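Local coordinates for putative peptide ABC-transport system periplasmic peptide-binding protein (Campylobacter jejuni, PDB 4OEU), which probably serves as the periplasmic solute-binding component of an ABC importer of the peptide-transporter family and binds metal ions, at residues D5-A10 with W487-W492; D106-E111 with K119-K124; F123-A128 with N430-E435. One frame throughout, in Å; residues are numbered along the deposited sequence.

Contact 1. Residues D5-A10 with W487-W492; sequences DTLIIA and WNVYEW
The indole of Trp-492 meets Leu-7 at its edge, near the ring plane, where CD2 of Leu-7 lies 3.5 Å from CE3 of Trp-492. Val-489 covers one face of the same ring, its CA 3.4 Å above the plane and displaced toward the rim, and ND2 of Asn-488 lies in plane at the edge. Ile-9 comes in obliquely, CD1 standing 3.8 Å from CZ3 of Trp-492. CG2 of Val-489 fills the angle between the two aliphatic tips, 3.9 Å from CD2 of Leu-7 and about as near to CD1 of Ile-9. With chi1 at -155°, the leucine carries its CG on the far side from its own N, and the CD2 branch thereby reaches the six-membered ring.

This buried apolar contact joins the N-terminal strand 6-11, an outermost strand of a four-stranded mixed sheet, to the C-terminal tail of the chain. Backbone bonds to Arg-191 and Ile-193 hold the strand in that sheet.

The short 3-10 turn 489-491 presents Val-489 and Trp-492 together. Asn-488 helps to orient the indole: NE1 of Trp-492 donates to OD1 of Asn-488 at 3.0 Å, approaching from above the carbonyl plane. Asn-488 ND2 in turn donates to Glu-491 OE1, 3.0 Å away, and also bonds to the carbonyl of Gly-472.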
loop_
_atom_site.group_PDB
_atom_site.type_symbol
_atom_site.label_atom_id
_atom_site.label_comp_id
_atom_site.label_asym_id
_atom_site.label_seq_id
_atom_site.Cartn_x
_atom_site.Cartn_y
_atom_site.Cartn_z
ATOM N N ASP A 5 -11.603 -11.781 -26.434
ATOM C CA ASP A 5 -10.145 -11.786 -26.385
ATOM C C ASP A 5 -9.609 -10.531 -25.706
ATOM O O ASP A 5 -8.408 -10.268 -25.730
ATOM C CB ASP A 5 -9.565 -11.892 -27.794
ATOM C CG ASP A 5 -9.802 -10.634 -28.615
ATOM O OD1 ASP A 5 -10.902 -10.047 -28.507
ATOM O OD2 ASP A 5 -8.884 -10.225 -29.359
ATOM N N THR A 6 -10.511 -9.762 -25.104
ATOM C CA THR A 6 -10.144 -8.509 -24.462
ATOM C C THR A 6 -10.658 -8.470 -23.033
ATOM O O THR A 6 -11.815 -8.796 -22.771
ATOM C CB THR A 6 -10.711 -7.285 -25.229
ATOM O OG1 THR A 6 -10.096 -7.184 -26.520
ATOM C CG2 THR A 6 -10.470 -5.999 -24.449
ATOM N N LEU A 7 -9.797 -8.053 -22.113
ATOM C CA LEU A 7 -10.186 -7.889 -20.723
ATOM C C LEU A 7 -10.060 -6.427 -20.328
ATOM O O LEU A 7 -9.042 -5.792 -20.601
ATOM C CB LEU A 7 -9.329 -8.764 -19.804
ATOM C CG LEU A 7 -10.004 -9.118 -18.477
ATOM C CD1 LEU A 7 -11.365 -9.718 -18.738
ATOM C CD2 LEU A 7 -9.149 -10.068 -17.653
ATOM N N ILE A 8 -11.105 -5.891 -19.704
ATOM C CA ILE A 8 -11.105 -4.498 -19.262
ATOM C C ILE A 8 -11.391 -4.399 -17.765
ATOM O O ILE A 8 -12.485 -4.725 -17.300
ATOM C CB ILE A 8 -12.134 -3.653 -20.041
ATOM C CG1 ILE A 8 -11.905 -3.799 -21.548
ATOM C CG2 ILE A 8 -12.041 -2.187 -19.642
ATOM C CD1 ILE A 8 -12.824 -2.954 -22.393
ATOM N N ILE A 9 -10.390 -3.941 -17.020
ATOM C CA ILE A 9 -10.488 -3.819 -15.574
ATOM C C ILE A 9 -10.306 -2.368 -15.138
ATOM O O ILE A 9 -9.462 -1.646 -15.672
ATOM C CB ILE A 9 -9.435 -4.710 -14.876
ATOM C CG1 ILE A 9 -9.558 -6.155 -15.376
ATOM C CG2 ILE A 9 -9.587 -4.646 -13.362
ATOM C CD1 ILE A 9 -8.342 -7.026 -15.087
ATOM N N ALA A 10 -11.098 -1.937 -14.166
ATOM C CA ALA A 10 -10.952 -0.596 -13.640
ATOM C C ALA A 10 -10.142 -0.604 -12.347
ATOM O O ALA A 10 -10.330 -1.469 -11.488
ATOM C CB ALA A 10 -12.325 0.040 -13.414
ATOM N N TRP A 487 -3.511 -10.120 -9.323
ATOM C CA TRP A 487 -2.221 -10.807 -9.232
ATOM C C TRP A 487 -2.090 -11.987 -10.197
ATOM O O TRP A 487 -0.985 -12.295 -10.647
ATOM C CB TRP A 487 -1.972 -11.275 -7.794
ATOM C CG TRP A 487 -2.829 -12.428 -7.355
ATOM C CD1 TRP A 487 -4.102 -12.362 -6.861
ATOM C CD2 TRP A 487 -2.462 -13.816 -7.333
ATOM N NE1 TRP A 487 -4.556 -13.625 -6.553
ATOM C CE2 TRP A 487 -3.569 -14.533 -6.833
ATOM C CE3 TRP A 487 -1.312 -14.520 -7.697
ATOM C CZ2 TRP A 487 -3.555 -15.918 -6.685
ATOM C CZ3 TRP A 487 -1.300 -15.893 -7.550
ATOM C CH2 TRP A 487 -2.414 -16.579 -7.051
ATOM N N ASN A 488 -3.198 -12.652 -10.513
ATOM C CA ASN A 488 -3.134 -13.796 -11.423
ATOM C C ASN A 488 -3.931 -13.573 -12.711
ATOM O O ASN A 488 -4.437 -14.519 -13.315
ATOM C CB ASN A 488 -3.612 -15.069 -10.712
ATOM C CG ASN A 488 -5.124 -15.164 -10.613
ATOM O OD1 ASN A 488 -5.802 -14.215 -10.216
ATOM N ND2 ASN A 488 -5.661 -16.321 -10.987
ATOM N N VAL A 489 -4.004 -12.317 -13.145
ATOM C CA VAL A 489 -4.858 -11.919 -14.265
ATOM C C VAL A 489 -4.485 -12.628 -15.576
ATOM O O VAL A 489 -5.302 -12.722 -16.491
ATOM C CB VAL A 489 -4.819 -10.385 -14.465
ATOM C CG1 VAL A 489 -3.453 -9.948 -14.944
ATOM C CG2 VAL A 489 -5.899 -9.934 -15.435
ATOM N N TYR A 490 -3.258 -13.136 -15.663
ATOM C CA TYR A 490 -2.835 -13.885 -16.845
ATOM C C TYR A 490 -3.516 -15.249 -16.908
ATOM O O TYR A 490 -3.459 -15.935 -17.931
ATOM C CB TYR A 490 -1.312 -14.054 -16.869
ATOM C CG TYR A 490 -0.725 -14.682 -15.621
ATOM C CD1 TYR A 490 -0.542 -16.059 -15.525
ATOM C CD2 TYR A 490 -0.348 -13.893 -14.537
ATOM C CE1 TYR A 490 -0.004 -16.627 -14.385
ATOM C CE2 TYR A 490 0.189 -14.455 -13.398
ATOM C CZ TYR A 490 0.358 -15.819 -13.327
ATOM O OH TYR A 490 0.895 -16.377 -12.188
ATOM N N GLU A 491 -4.160 -15.639 -15.813
ATOM C CA GLU A 491 -4.943 -16.868 -15.796
ATOM C C GLU A 491 -6.399 -16.581 -16.151
ATOM O O GLU A 491 -7.186 -17.505 -16.345
ATOM C CB GLU A 491 -4.882 -17.541 -14.423
ATOM C CG GLU A 491 -3.502 -18.010 -13.988
ATOM C CD GLU A 491 -3.530 -18.724 -12.642
ATOM O OE1 GLU A 491 -4.628 -18.884 -12.068
ATOM O OE2 GLU A 491 -2.452 -19.115 -12.152
ATOM N N TRP A 492 -6.756 -15.300 -16.223
ATOM C CA TRP A 492 -8.143 -14.905 -16.475
ATOM C C TRP A 492 -8.530 -15.087 -17.935
ATOM O O TRP A 492 -7.755 -14.769 -18.836
ATOM C CB TRP A 492 -8.394 -13.449 -16.061
ATOM C CG TRP A 492 -8.239 -13.171 -14.589
ATOM C CD1 TRP A 492 -7.593 -13.947 -13.665
ATOM C CD2 TRP A 492 -8.753 -12.040 -13.870
ATOM N NE1 TRP A 492 -7.661 -13.362 -12.422
ATOM C CE2 TRP A 492 -8.369 -12.192 -12.519
ATOM C CE3 TRP A 492 -9.495 -10.912 -14.236
ATOM C CZ2 TRP A 492 -8.705 -11.258 -11.533
ATOM C CZ3 TRP A 492 -9.827 -9.984 -13.258
ATOM C CH2 TRP A 492 -9.432 -10.163 -11.922
#

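Contact 2. Residues D106-E111 with K119-K124; sequences DIKSVE and KITLFK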
loop_
_atom_site.group_PDB
_atom_site.type_symbol
_atom_site.label_atom_id
_atom_site.label_comp_id
_atom_site.label_asym_id
_atom_site.label_seq_id
_atom_site.Cartn_x
_atom_site.Cartn_y
_atom_site.Cartn_z
ATOM N N ASP A 106 20.666 -1.728 2.538
ATOM C CA ASP A 106 21.624 -2.511 3.313
ATOM C C ASP A 106 22.517 -3.402 2.441
ATOM O O ASP A 106 23.289 -4.213 2.957
ATOM C CB ASP A 106 20.880 -3.359 4.357
ATOM C CG ASP A 106 20.300 -2.517 5.486
ATOM O OD1 ASP A 106 20.955 -1.530 5.886
ATOM O OD2 ASP A 106 19.178 -2.824 5.959
ATOM N N ILE A 107 22.432 -3.232 1.126
ATOM C CA ILE A 107 23.179 -4.068 0.183
ATOM C C ILE A 107 24.606 -3.582 -0.006
ATOM O O ILE A 107 24.835 -2.404 -0.282
ATOM C CB ILE A 107 22.488 -4.133 -1.198
ATOM C CG1 ILE A 107 21.191 -4.931 -1.104
ATOM C CG2 ILE A 107 23.396 -4.781 -2.241
ATOM C CD1 ILE A 107 20.280 -4.726 -2.275
ATOM N N LYS A 108 25.563 -4.486 0.193
ATOM C CA LYS A 108 26.978 -4.186 -0.003
ATOM C C LYS A 108 27.422 -4.272 -1.464
ATOM O O LYS A 108 28.029 -3.336 -1.992
ATOM C CB LYS A 108 27.834 -5.137 0.835
ATOM C CG LYS A 108 29.325 -4.851 0.778
ATOM C CD LYS A 108 30.074 -5.703 1.787
ATOM C CE LYS A 108 31.548 -5.343 1.840
ATOM N NZ LYS A 108 32.226 -6.042 2.967
ATOM N N SER A 109 27.123 -5.396 -2.112
ATOM C CA SER A 109 27.571 -5.625 -3.482
ATOM C C SER A 109 26.694 -6.637 -4.215
ATOM O O SER A 109 26.046 -7.490 -3.590
ATOM C CB SER A 109 29.028 -6.106 -3.500
ATOM O OG SER A 109 29.177 -7.321 -2.785
ATOM N N VAL A 110 26.685 -6.528 -5.541
ATOM C CA VAL A 110 26.035 -7.504 -6.410
ATOM C C VAL A 110 27.059 -8.070 -7.393
ATOM O O VAL A 110 27.596 -7.343 -8.232
ATOM C CB VAL A 110 24.860 -6.882 -7.189
ATOM C CG1 VAL A 110 24.055 -7.959 -7.895
ATOM C CG2 VAL A 110 23.973 -6.098 -6.257
ATOM N N GLU A 111 27.323 -9.368 -7.282
ATOM C CA GLU A 111 28.328 -10.029 -8.103
ATOM C C GLU A 111 27.719 -10.975 -9.139
ATOM O O GLU A 111 26.859 -11.790 -8.808
ATOM C CB GLU A 111 29.300 -10.805 -7.208
ATOM C CG GLU A 111 30.306 -9.949 -6.457
ATOM C CD GLU A 111 30.994 -10.708 -5.332
ATOM O OE1 GLU A 111 30.296 -11.146 -4.388
ATOM O OE2 GLU A 111 32.228 -10.899 -5.409
ATOM N N LYS A 119 25.401 -13.214 -6.923
ATOM C CA LYS A 119 25.653 -13.257 -5.485
ATOM C C LYS A 119 25.475 -11.884 -4.845
ATOM O O LYS A 119 26.178 -10.931 -5.178
ATOM C CB LYS A 119 27.061 -13.780 -5.191
ATOM C CG LYS A 119 27.361 -13.892 -3.701
ATOM C CD LYS A 119 28.842 -14.122 -3.425
ATOM C CE LYS A 119 29.256 -15.549 -3.730
ATOM N NZ LYS A 119 28.564 -16.511 -2.826
ATOM N N ILE A 120 24.528 -11.794 -3.921
ATOM C CA ILE A 120 24.239 -10.538 -3.249
ATOM C C ILE A 120 24.745 -10.567 -1.811
ATOM O O ILE A 120 24.407 -11.473 -1.039
ATOM C CB ILE A 120 22.732 -10.242 -3.251
ATOM C CG1 ILE A 120 22.173 -10.341 -4.674
ATOM C CG2 ILE A 120 22.450 -8.865 -2.659
ATOM C CD1 ILE A 120 20.658 -10.455 -4.728
ATOM N N THR A 121 25.560 -9.575 -1.456
ATOM C CA THR A 121 26.088 -9.477 -0.101
ATOM C C THR A 121 25.538 -8.237 0.617
ATOM O O THR A 121 25.451 -7.153 0.034
ATOM C CB THR A 121 27.626 -9.437 -0.108
ATOM O OG1 THR A 121 28.125 -10.522 -0.902
ATOM C CG2 THR A 121 28.171 -9.568 1.299
ATOM N N LEU A 122 25.203 -8.400 1.896
ATOM C CA LEU A 122 24.564 -7.347 2.665
ATOM C C LEU A 122 25.491 -6.842 3.766
ATOM O O LEU A 122 26.319 -7.602 4.277
ATOM C CB LEU A 122 23.274 -7.869 3.302
ATOM C CG LEU A 122 22.154 -8.395 2.401
ATOM C CD1 LEU A 122 20.891 -8.641 3.216
ATOM C CD2 LEU A 122 21.891 -7.456 1.247
ATOM N N PHE A 123 25.364 -5.566 4.126
ATOM C CA PHE A 123 26.068 -5.040 5.295
ATOM C C PHE A 123 25.481 -5.611 6.577
ATOM O O PHE A 123 26.197 -5.893 7.535
ATOM C CB PHE A 123 26.015 -3.513 5.334
ATOM C CG PHE A 123 26.886 -2.847 4.309
ATOM C CD1 PHE A 123 28.265 -2.870 4.439
ATOM C CD2 PHE A 123 26.330 -2.187 3.227
ATOM C CE1 PHE A 123 29.073 -2.255 3.510
ATOM C CE2 PHE A 123 27.138 -1.566 2.286
ATOM C CZ PHE A 123 28.505 -1.598 2.431
ATOM N N LYS A 124 24.164 -5.759 6.586
ATOM C CA LYS A 124 23.430 -6.215 7.757
ATOM C C LYS A 124 22.309 -7.121 7.269
ATOM O O LYS A 124 21.876 -6.994 6.123
ATOM C CB LYS A 124 22.864 -5.023 8.537
ATOM C CG LYS A 124 23.910 -4.120 9.166
ATOM C CD LYS A 124 23.270 -2.825 9.653
ATOM C CE LYS A 124 24.304 -1.720 9.843
ATOM N NZ LYS A 124 23.657 -0.399 10.117
HETATM O O HOH W 1 28.185 -10.153 -3.421
#
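An antiparallel beta hairpin, interrupted by a classic beta bulge, brings 106-111 against 119-124; strand 107-112 is an outermost strand of its five-stranded sheet. At the bulge Lys-108 and Ser-109 both face Thr-121, whose carbonyl O accepts two backbone N-H groups, from Lys-108 N at 2.7 Å and from Ser-109 N at 3.2 Å. Regular pairing follows: Thr-121 N donates back to Ser-109 O, and Glu-111 and Lys-119 exchange reciprocal backbone bonds. Toward the other end, Phe-123 N donates to Asp-106 O at 2.7 Å, just past the strand.

The bulge also turns Lys-108 toward Phe-123. CB of Lys-108 sits over the ring face, 3.9 Å from the Phe-123 centroid and 9° off the normal, a CH-pi contact. The two side chains cross at about a right angle.

Buried Val-110 and Ile-120 share one face; buried Ile-107 and Leu-122 diverge. Ile-107 CG1 meets Leu-122 CD2 at 3.5 Å, and Ile-88 of helix 81-92 packs on Ile-107, Val-110 and Ile-120.

The face bearing Ser-109, Glu-111, Lys-119 and Thr-121 is polar. Glu-111 and Lys-119 lie side by side, OE1 of Glu-111 being 3.4 Å from CD of Lys-119, while bends at chi3 and chi4 take the ammonium to a salt bridge with Asp-64. A water lies among these side chains, 3.1 Å from OG of Ser-109 and 2.8 Å from the Lys-119 carbonyl O.

Contact 3. Residues F123-A128 with N430-E435; sequences FKPYPA and NTSNLE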
loop_
_atom_site.group_PDB
_atom_site.type_symbol
_atom_site.label_atom_id
_atom_site.label_comp_id
_atom_site.label_asym_id
_atom_site.label_seq_id
_atom_site.Cartn_x
_atom_site.Cartn_y
_atom_site.Cartn_z
ATOM N N PHE A 123 25.364 -5.566 4.126
ATOM C CA PHE A 123 26.068 -5.040 5.295
ATOM C C PHE A 123 25.481 -5.611 6.577
ATOM O O PHE A 123 26.197 -5.893 7.535
ATOM C CB PHE A 123 26.015 -3.513 5.334
ATOM C CG PHE A 123 26.886 -2.847 4.309
ATOM C CD1 PHE A 123 28.265 -2.870 4.439
ATOM C CD2 PHE A 123 26.330 -2.187 3.227
ATOM C CE1 PHE A 123 29.073 -2.255 3.510
ATOM C CE2 PHE A 123 27.138 -1.566 2.286
ATOM C CZ PHE A 123 28.505 -1.598 2.431
ATOM N N LYS A 124 24.164 -5.759 6.586
ATOM C CA LYS A 124 23.430 -6.215 7.757
ATOM C C LYS A 124 22.309 -7.121 7.269
ATOM O O LYS A 124 21.876 -6.994 6.123
ATOM C CB LYS A 124 22.864 -5.023 8.537
ATOM C CG LYS A 124 23.910 -4.120 9.166
ATOM C CD LYS A 124 23.270 -2.825 9.653
ATOM C CE LYS A 124 24.304 -1.720 9.843
ATOM N NZ LYS A 124 23.657 -0.399 10.117
ATOM N N PRO A 125 21.804 -8.008 8.140
ATOM C CA PRO A 125 20.694 -8.872 7.721
ATOM C C PRO A 125 19.454 -8.070 7.319
ATOM O O PRO A 125 19.181 -7.039 7.923
ATOM C CB PRO A 125 20.412 -9.718 8.968
ATOM C CG PRO A 125 21.658 -9.640 9.790
ATOM C CD PRO A 125 22.257 -8.299 9.512
ATOM N N TYR A 126 18.739 -8.532 6.299
ATOM C CA TYR A 126 17.462 -7.939 5.915
ATOM C C TYR A 126 16.531 -9.045 5.420
ATOM O O TYR A 126 16.445 -9.287 4.217
ATOM C CB TYR A 126 17.665 -6.870 4.839
ATOM C CG TYR A 126 16.397 -6.139 4.454
ATOM C CD1 TYR A 126 15.721 -5.353 5.373
ATOM C CD2 TYR A 126 15.882 -6.231 3.167
ATOM C CE1 TYR A 126 14.561 -4.679 5.029
ATOM C CE2 TYR A 126 14.721 -5.559 2.810
ATOM C CZ TYR A 126 14.065 -4.787 3.746
ATOM O OH TYR A 126 12.910 -4.118 3.402
ATOM N N PRO A 127 15.843 -9.729 6.356
ATOM C CA PRO A 127 15.008 -10.905 6.057
ATOM C C PRO A 127 13.831 -10.624 5.111
ATOM O O PRO A 127 13.222 -11.569 4.602
ATOM C CB PRO A 127 14.491 -11.339 7.443
ATOM C CG PRO A 127 14.623 -10.122 8.311
ATOM C CD PRO A 127 15.844 -9.403 7.795
ATOM N N ALA A 128 13.520 -9.357 4.865
ATOM C CA ALA A 128 12.458 -9.025 3.919
ATOM C C ALA A 128 12.992 -8.988 2.490
ATOM O O ALA A 128 12.247 -8.702 1.550
ATOM C CB ALA A 128 11.823 -7.685 4.278
ATOM N N ASN A 430 16.357 -5.494 10.614
ATOM C CA ASN A 430 17.725 -6.004 10.486
ATOM C C ASN A 430 18.001 -7.204 11.383
ATOM O O ASN A 430 19.157 -7.499 11.690
ATOM C CB ASN A 430 18.775 -4.923 10.777
ATOM C CG ASN A 430 18.933 -3.912 9.642
ATOM O OD1 ASN A 430 19.231 -2.745 9.885
ATOM N ND2 ASN A 430 18.728 -4.353 8.406
ATOM N N THR A 431 16.953 -7.911 11.786
ATOM C CA THR A 431 17.119 -9.086 12.641
ATOM C C THR A 431 16.663 -10.346 11.907
ATOM O O THR A 431 15.539 -10.403 11.410
ATOM C CB THR A 431 16.305 -8.962 13.954
ATOM O OG1 THR A 431 16.709 -7.792 14.675
ATOM C CG2 THR A 431 16.507 -10.190 14.820
ATOM N N SER A 432 17.527 -11.351 11.823
ATOM C CA SER A 432 17.155 -12.564 11.102
ATOM C C SER A 432 16.164 -13.423 11.883
ATOM O O SER A 432 15.200 -13.934 11.313
ATOM C CB SER A 432 18.393 -13.388 10.753
ATOM O OG SER A 432 19.352 -12.583 10.096
ATOM N N ASN A 433 16.378 -13.558 13.187
ATOM C CA ASN A 433 15.536 -14.439 13.986
ATOM C C ASN A 433 14.090 -13.949 14.043
ATOM O O ASN A 433 13.827 -12.800 14.394
ATOM C CB ASN A 433 16.097 -14.575 15.405
ATOM C CG ASN A 433 15.250 -15.481 16.283
ATOM O OD1 ASN A 433 14.311 -15.024 16.941
ATOM N ND2 ASN A 433 15.577 -16.772 16.299
ATOM N N LEU A 434 13.167 -14.846 13.700
ATOM C CA LEU A 434 11.743 -14.524 13.580
ATOM C C LEU A 434 11.129 -14.105 14.907
ATOM O O LEU A 434 10.384 -13.126 14.974
ATOM C CB LEU A 434 10.973 -15.724 13.021
ATOM C CG LEU A 434 9.474 -15.562 12.741
ATOM C CD1 LEU A 434 9.218 -14.621 11.569
ATOM C CD2 LEU A 434 8.816 -16.911 12.494
ATOM N N GLU A 435 11.441 -14.850 15.964
ATOM C CA GLU A 435 10.906 -14.543 17.279
ATOM C C GLU A 435 11.433 -13.194 17.761
ATOM O O GLU A 435 10.706 -12.415 18.383
ATOM C CB GLU A 435 11.266 -15.645 18.273
ATOM C CG GLU A 435 10.329 -16.841 18.208
ATOM C CD GLU A 435 8.867 -16.450 18.321
ATOM O OE1 GLU A 435 8.507 -15.744 19.287
ATOM O OE2 GLU A 435 8.078 -16.834 17.429
#
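Asn-430 donates through ND2 to the carbonyl O of Pro-125 at 2.8 Å, with an N-H...O angle of 144°. The donor is tilted 18° from the carbonyl plane, and the acceptor lies out of the amide plane. The same oxygen also receives a CA-H...O contact from Asn-430 CA, 3.1 Å away, so backbone and side chain of one residue converge on it. With chi1 near -75°, the amide stands opposite the asparagine's own carbonyl carbon and swings in toward Pro-125.

Two proline rings extend the contact along the chain. CB of Pro-125 touches OG of Ser-432 at 3.3 Å, and its CG lies a little farther from the same hydroxyl. Pro-127 directs CG at the carbonyl O of Thr-431, 3.2 Å away. On the other side of Pro-125 in sequence, the Lys-124 side chain crosses that of Asn-430 loosely, CD being 4.0 Å from OD1 of Asn-430.

Further partners lie outside the segments. Gln-426 donates to Asn-430 OD1, while Asp-106 OD2 is a further partner of ND2. Tyr-126 leaves the backbone away from 430-435, and its hydroxyl bonds to Asp-391; Thr-431 OG1 bonds to the carbonyl of Lys-427.

Residues 430-433 link helices 419-429 and 434-450, and Asn-433 is the N-cap of the second, its OD1 accepting from Glu-436 N. The proline-containing loop leading to helix 129-132 thus packs on a helix-helix connection.

How the contacts relate
Contacts 2 and 3 are continuous: they share Phe-123 and Lys-124, their centres lie 13 Å apart, and a probable hydrogen bond of 2.9 Å from Asn-430 ND2 to Asp-106 OD2 joins them directly. Contact 1 is remote, its centre 37 Å from that of contact 2 and 36 Å from that of contact 3, yet along the chain it encloses both, since it joins segments close to the two ends. It is also the one nearest the magnesium site: the Val-489 side chain is about 7 Å from that of the magnesium ligand Asn-31 and about 10 Å from the bound ion, whereas contacts 2 and 3 lie away from it.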